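Local coordinates for protein putative modification methylase (Thermus thermophilus, PDB 2ZIG) that probably methylates DNA, transferring the methyl group of S-adenosyl-L-methionine to the N4 amino group of cytosine, at residues D68-L73 with Q120-K125; S47-T52 with D241-T246. One frame throughout, in Å; residues are numbered along the deposited sequence.

Interaction 1 of 2, residues D68-L73 with Q120-K125; sequences DYEAFL and QVRCRK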
loop_
_atom_site.group_PDB
_atom_site.type_symbol
_atom_site.label_atom_id
_atom_site.label_comp_id
_atom_site.label_asym_id
_atom_site.label_seq_id
_atom_site.Cartn_x
_atom_site.Cartn_y
_atom_site.Cartn_z
ATOM N N ASP B 68 -15.491 -8.955 12.425
ATOM C CA ASP B 68 -14.391 -8.834 13.376
ATOM C C ASP B 68 -13.428 -7.791 12.842
ATOM O O ASP B 68 -12.940 -6.938 13.581
ATOM C CB ASP B 68 -13.646 -10.166 13.519
ATOM C CG ASP B 68 -14.573 -11.327 13.808
ATOM O OD1 ASP B 68 -15.382 -11.679 12.920
ATOM O OD2 ASP B 68 -14.493 -11.889 14.924
ATOM N N TYR B 69 -13.171 -7.880 11.541
ATOM C CA TYR B 69 -12.271 -6.977 10.841
ATOM C C TYR B 69 -12.732 -5.522 10.942
ATOM O O TYR B 69 -11.965 -4.654 11.357
ATOM C CB TYR B 69 -12.175 -7.406 9.372
ATOM C CG TYR B 69 -11.106 -6.699 8.578
ATOM C CD1 TYR B 69 -9.763 -6.791 8.943
ATOM C CD2 TYR B 69 -11.435 -5.925 7.470
ATOM C CE1 TYR B 69 -8.777 -6.124 8.226
ATOM C CE2 TYR B 69 -10.458 -5.254 6.743
ATOM C CZ TYR B 69 -9.132 -5.358 7.128
ATOM O OH TYR B 69 -8.165 -4.687 6.417
ATOM N N GLU B 70 -13.984 -5.260 10.569
ATOM C CA GLU B 70 -14.527 -3.901 10.625
ATOM C C GLU B 70 -14.502 -3.347 12.045
ATOM O O GLU B 70 -14.113 -2.197 12.268
ATOM C CB GLU B 70 -15.967 -3.856 10.105
ATOM C CG GLU B 70 -16.162 -4.389 8.700
ATOM C CD GLU B 70 -15.160 -3.831 7.710
ATOM O OE1 GLU B 70 -15.074 -2.589 7.576
ATOM O OE2 GLU B 70 -14.461 -4.640 7.062
ATOM N N ALA B 71 -14.928 -4.164 13.002
ATOM C CA ALA B 71 -14.946 -3.750 14.399
ATOM C C ALA B 71 -13.523 -3.412 14.863
ATOM O O ALA B 71 -13.313 -2.467 15.622
ATOM C CB ALA B 71 -15.538 -4.854 15.260
ATOM N N PHE B 72 -12.550 -4.193 14.405
ATOM C CA PHE B 72 -11.156 -3.961 14.757
ATOM C C PHE B 72 -10.739 -2.607 14.187
ATOM O O PHE B 72 -10.177 -1.773 14.889
ATOM C CB PHE B 72 -10.275 -5.074 14.180
ATOM C CG PHE B 72 -8.810 -4.904 14.476
ATOM C CD1 PHE B 72 -8.358 -4.793 15.789
ATOM C CD2 PHE B 72 -7.883 -4.851 13.442
ATOM C CE1 PHE B 72 -6.997 -4.626 16.067
ATOM C CE2 PHE B 72 -6.517 -4.684 13.709
ATOM C CZ PHE B 72 -6.075 -4.572 15.023
ATOM N N LEU B 73 -11.028 -2.390 12.910
ATOM C CA LEU B 73 -10.695 -1.126 12.264
ATOM C C LEU B 73 -11.293 0.045 13.033
ATOM O O LEU B 73 -10.634 1.064 13.250
ATOM C CB LEU B 73 -11.216 -1.117 10.828
ATOM C CG LEU B 73 -10.439 -2.001 9.854
ATOM C CD1 LEU B 73 -11.121 -2.001 8.500
ATOM C CD2 LEU B 73 -9.012 -1.474 9.741
ATOM N N GLN B 120 -5.036 3.455 5.809
ATOM C CA GLN B 120 -4.792 4.692 5.057
ATOM C C GLN B 120 -6.082 5.433 4.753
ATOM O O GLN B 120 -6.182 6.636 4.971
ATOM C CB GLN B 120 -4.074 4.412 3.727
ATOM C CG GLN B 120 -2.573 4.297 3.832
ATOM C CD GLN B 120 -1.905 4.181 2.477
ATOM O OE1 GLN B 120 -1.261 5.116 2.005
ATOM N NE2 GLN B 120 -2.059 3.035 1.844
ATOM N N VAL B 121 -7.064 4.707 4.236
ATOM C CA VAL B 121 -8.345 5.300 3.883
ATOM C C VAL B 121 -9.034 5.925 5.099
ATOM O O VAL B 121 -9.370 7.107 5.097
ATOM C CB VAL B 121 -9.254 4.232 3.239
ATOM C CG1 VAL B 121 -10.661 4.779 3.031
ATOM C CG2 VAL B 121 -8.652 3.800 1.905
ATOM N N ARG B 122 -9.220 5.136 6.148
ATOM C CA ARG B 122 -9.877 5.631 7.347
ATOM C C ARG B 122 -9.174 6.831 7.981
ATOM O O ARG B 122 -9.827 7.672 8.598
ATOM C CB ARG B 122 -10.023 4.493 8.353
ATOM C CG ARG B 122 -11.038 3.449 7.921
ATOM C CD ARG B 122 -10.923 2.192 8.753
ATOM N NE ARG B 122 -12.032 1.267 8.522
ATOM C CZ ARG B 122 -13.164 1.265 9.221
ATOM N NH1 ARG B 122 -13.344 2.140 10.203
ATOM N NH2 ARG B 122 -14.115 0.383 8.945
ATOM N N CYS B 123 -7.855 6.924 7.829
ATOM C CA CYS B 123 -7.120 8.042 8.401
ATOM C C CYS B 123 -7.479 9.348 7.705
ATOM O O CYS B 123 -7.459 10.408 8.324
ATOM C CB CYS B 123 -5.606 7.806 8.332
ATOM S SG CYS B 123 -4.944 6.788 9.695
ATOM N N ARG B 124 -7.813 9.278 6.422
ATOM C CA ARG B 124 -8.201 10.477 5.694
ATOM C C ARG B 124 -9.500 11.006 6.292
ATOM O O ARG B 124 -9.632 12.201 6.554
ATOM C CB ARG B 124 -8.427 10.165 4.223
ATOM C CG ARG B 124 -8.906 11.361 3.414
ATOM C CD ARG B 124 -9.563 10.890 2.139
ATOM N NE ARG B 124 -8.712 9.901 1.496
ATOM C CZ ARG B 124 -9.154 8.873 0.785
ATOM N NH1 ARG B 124 -10.453 8.675 0.605
ATOM N NH2 ARG B 124 -8.281 8.023 0.277
ATOM N N LYS B 125 -10.450 10.102 6.518
ATOM C CA LYS B 125 -11.745 10.465 7.089
ATOM C C LYS B 125 -11.546 11.175 8.417
ATOM O O LYS B 125 -12.426 11.898 8.876
ATOM C CB LYS B 125 -12.605 9.220 7.330
ATOM C CG LYS B 125 -12.567 8.185 6.220
ATOM C CD LYS B 125 -13.170 8.703 4.935
ATOM C CE LYS B 125 -13.237 7.596 3.891
ATOM N NZ LYS B 125 -13.996 6.413 4.401
#
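R122 and L73 meet between two helices of the Rossmann-like methyltransferase fold: helix 66-86, the connection of a beta-alpha-beta crossover from strand 41-46 to strand 91-97, and helix 115-125. The backbones stay well apart, their nearest CA atoms, of L73 and R122, being 8.4 Å from each other, and the long arginine spans the gap.

The packing part of the contact sets aliphatic carbons on a flat cation. L73 CB sits over the centre of one guanidinium face, 3.5 Å from R122 CZ, and L73 CD1 comes within 3.4 Å of R122 NE. The arginine chain is extended from CG to NE, which carries its head group across the L73 side chain at about a right angle.

The polar part uses the guanidinium edge. E70 OE1 lies in its plane, 3.4 Å from R122 NH2, a salt bridge with a weak, bent hydrogen bond (135° at the hydrogen). The stronger anchor is NH1, which makes salt bridges to D74 and D77, so three carboxylates of helix 66-86 share one cation. A methionine here would probably leave E70, D74 and D77 without their shared countercharge. E70 reaches its site through a side chain bent about its CB-CG bond, and its carboxylate plane is turned 43° from the guanidinium plane.

Interaction 2 of 2, residues S47-T52 with D241-T246; sequences SPPYWT and DPFAGT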
loop_
_atom_site.group_PDB
_atom_site.type_symbol
_atom_site.label_atom_id
_atom_site.label_comp_id
_atom_site.label_asym_id
_atom_site.label_seq_id
_atom_site.Cartn_x
_atom_site.Cartn_y
_atom_site.Cartn_z
ATOM N N SER B 47 2.609 -0.051 15.785
ATOM C CA SER B 47 2.113 -1.157 14.992
ATOM C C SER B 47 0.786 -1.572 15.622
ATOM O O SER B 47 0.704 -1.785 16.836
ATOM C CB SER B 47 3.105 -2.318 15.045
ATOM O OG SER B 47 2.708 -3.362 14.177
ATOM N N PRO B 48 -0.276 -1.673 14.811
ATOM C CA PRO B 48 -1.577 -2.070 15.358
ATOM C C PRO B 48 -1.478 -3.450 15.998
ATOM O O PRO B 48 -0.852 -4.352 15.452
ATOM C CB PRO B 48 -2.495 -2.033 14.139
ATOM C CG PRO B 48 -1.557 -2.312 12.991
ATOM C CD PRO B 48 -0.333 -1.514 13.348
ATOM N N PRO B 49 -2.084 -3.623 17.179
ATOM C CA PRO B 49 -2.050 -4.906 17.888
ATOM C C PRO B 49 -2.943 -5.916 17.199
ATOM O O PRO B 49 -4.007 -6.250 17.716
ATOM C CB PRO B 49 -2.579 -4.537 19.268
ATOM C CG PRO B 49 -3.635 -3.525 18.929
ATOM C CD PRO B 49 -2.943 -2.656 17.888
ATOM N N TYR B 50 -2.530 -6.414 16.041
ATOM C CA TYR B 50 -3.387 -7.358 15.345
ATOM C C TYR B 50 -3.591 -8.673 16.075
ATOM O O TYR B 50 -4.667 -9.264 15.990
ATOM C CB TYR B 50 -2.888 -7.658 13.932
ATOM C CG TYR B 50 -3.936 -8.419 13.150
ATOM C CD1 TYR B 50 -5.093 -7.779 12.704
ATOM C CD2 TYR B 50 -3.819 -9.793 12.938
ATOM C CE1 TYR B 50 -6.110 -8.485 12.069
ATOM C CE2 TYR B 50 -4.833 -10.513 12.304
ATOM C CZ TYR B 50 -5.975 -9.852 11.872
ATOM O OH TYR B 50 -6.978 -10.552 11.238
ATOM N N TRP B 51 -2.572 -9.140 16.786
ATOM C CA TRP B 51 -2.705 -10.397 17.512
ATOM C C TRP B 51 -3.921 -10.326 18.442
ATOM O O TRP B 51 -4.393 -11.345 18.951
ATOM C CB TRP B 51 -1.437 -10.686 18.322
ATOM C CG TRP B 51 -1.168 -9.688 19.392
ATOM C CD1 TRP B 51 -0.673 -8.426 19.235
ATOM C CD2 TRP B 51 -1.417 -9.853 20.792
ATOM N NE1 TRP B 51 -0.597 -7.793 20.452
ATOM C CE2 TRP B 51 -1.050 -8.644 21.425
ATOM C CE3 TRP B 51 -1.919 -10.905 21.574
ATOM C CZ2 TRP B 51 -1.167 -8.456 22.810
ATOM C CZ3 TRP B 51 -2.036 -10.717 22.953
ATOM C CH2 TRP B 51 -1.661 -9.499 23.555
ATOM N N THR B 52 -4.419 -9.110 18.648
ATOM C CA THR B 52 -5.583 -8.863 19.494
ATOM C C THR B 52 -6.884 -9.094 18.729
ATOM O O THR B 52 -7.135 -10.188 18.226
ATOM C CB THR B 52 -5.566 -7.411 20.033
ATOM O OG1 THR B 52 -4.648 -7.323 21.131
ATOM C CG2 THR B 52 -6.952 -6.975 20.479
ATOM N N ASP B 241 3.905 5.893 21.349
ATOM C CA ASP B 241 3.515 4.610 20.773
ATOM C C ASP B 241 2.315 4.159 21.619
ATOM O O ASP B 241 2.476 3.781 22.779
ATOM C CB ASP B 241 4.642 3.574 20.884
ATOM C CG ASP B 241 4.320 2.280 20.149
ATOM O OD1 ASP B 241 3.124 1.965 19.997
ATOM O OD2 ASP B 241 5.256 1.564 19.727
ATOM N N PRO B 242 1.098 4.211 21.053
ATOM C CA PRO B 242 -0.158 3.822 21.710
ATOM C C PRO B 242 -0.276 2.318 21.991
ATOM O O PRO B 242 -1.108 1.893 22.804
ATOM C CB PRO B 242 -1.227 4.278 20.717
ATOM C CG PRO B 242 -0.551 5.325 19.902
ATOM C CD PRO B 242 0.823 4.773 19.722
ATOM N N PHE B 243 0.539 1.519 21.301
ATOM C CA PHE B 243 0.528 0.065 21.458
ATOM C C PHE B 243 1.964 -0.393 21.651
ATOM O O PHE B 243 2.489 -1.186 20.862
ATOM C CB PHE B 243 -0.058 -0.591 20.205
ATOM C CG PHE B 243 -1.389 -0.026 19.791
ATOM C CD1 PHE B 243 -1.509 0.726 18.631
ATOM C CD2 PHE B 243 -2.524 -0.247 20.565
ATOM C CE1 PHE B 243 -2.742 1.252 18.238
ATOM C CE2 PHE B 243 -3.768 0.274 20.185
ATOM C CZ PHE B 243 -3.875 1.025 19.017
ATOM N N ALA B 244 2.577 0.095 22.726
ATOM C CA ALA B 244 3.981 -0.152 23.044
ATOM C C ALA B 244 4.535 -1.573 23.162
ATOM O O ALA B 244 5.721 -1.786 22.897
ATOM C CB ALA B 244 4.349 0.637 24.293
ATOM N N GLY B 245 3.716 -2.542 23.558
ATOM C CA GLY B 245 4.232 -3.893 23.688
ATOM C C GLY B 245 5.462 -3.864 24.582
ATOM O O GLY B 245 5.419 -3.267 25.665
ATOM N N THR B 246 6.561 -4.478 24.146
ATOM C CA THR B 246 7.767 -4.477 24.961
ATOM C C THR B 246 8.557 -3.173 24.889
ATOM O O THR B 246 9.691 -3.100 25.372
ATOM C CB THR B 246 8.696 -5.645 24.615
ATOM O OG1 THR B 246 8.895 -5.694 23.200
ATOM C CG2 THR B 246 8.096 -6.952 25.106
HETATM O O HOH W 1 3.934 -0.809 18.530
#
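A water between S47 and F243 is gripped from both segments: its oxygen accepts from S47 N at 3.1 Å, and lies 2.8 Å from F243 O and 3.0 Å from D241 OD2. It links the two signature loops of an amino-methyltransferase. Segment 47-52 carries the SPPY sequence, motif IV, which in relatives holds the target base; segment 241-246 reads DPFAGT, the loop of the first motif, which follows strand 238-241 and serves S-adenosyl-L-methionine binding. T246 binds S-adenosyl-L-methionine, although none is bound here, and the F243 side chain lies about 4 Å from that of A29, another residue of that site.

Direct contact is mostly apolar. P49 CD lies over the centre of one face of the F243 ring, 3.5 Å from the centroid and 9° off the ring normal, a CH-pi contact made nearly straight down onto the ring. P49 CG leans toward the ring's CD2 side at 3.8 Å, while S47 O approaches obliquely, 3.7 Å from F243 CB. P242 CB lies toward the rim of the opposite face, so the phenyl is held between two prolines, one from each loop. With chi1 at -52°, F243 CG stands anti to the carbonyl carbon, which turns the ring toward P49. V79 and W80 of helix 66-86 also pack on it.

Both loops are shaped by tight turns. P49 is the centre of an inverse gamma turn, closed by a weak bond from Y50 N to P48 O. The backbone of F243 is fixed by an Asx turn: D241 OD1 also takes a hydrogen bond from T46 OG1, and receives F243 N at 2.9 Å on its anti side, 27° out of the carboxylate plane.

How the interactions relate
The centres of interactions 1 and 2 are about 16 Å apart within one Rossmann-like domain. Along the chain the order is 47-52, 68-73, 120-125, 241-246, so interaction 1 is nested inside the loop that interaction 2 closes. Helix 66-86 connects them: its start carries 68-73, and its later part reaches interaction 2. The two contacts also touch directly, F72 and Y50 meeting edge-to-face with F72 CE2 3.6 Å from Y50 CD1. The helix pair therefore adjoins the SPPY loop, whereas interaction 2 lies at the ends of the adjacent parallel strands 41-46 and 238-241. It holds T246 and lies close to A29 and E264 of the cofactor site.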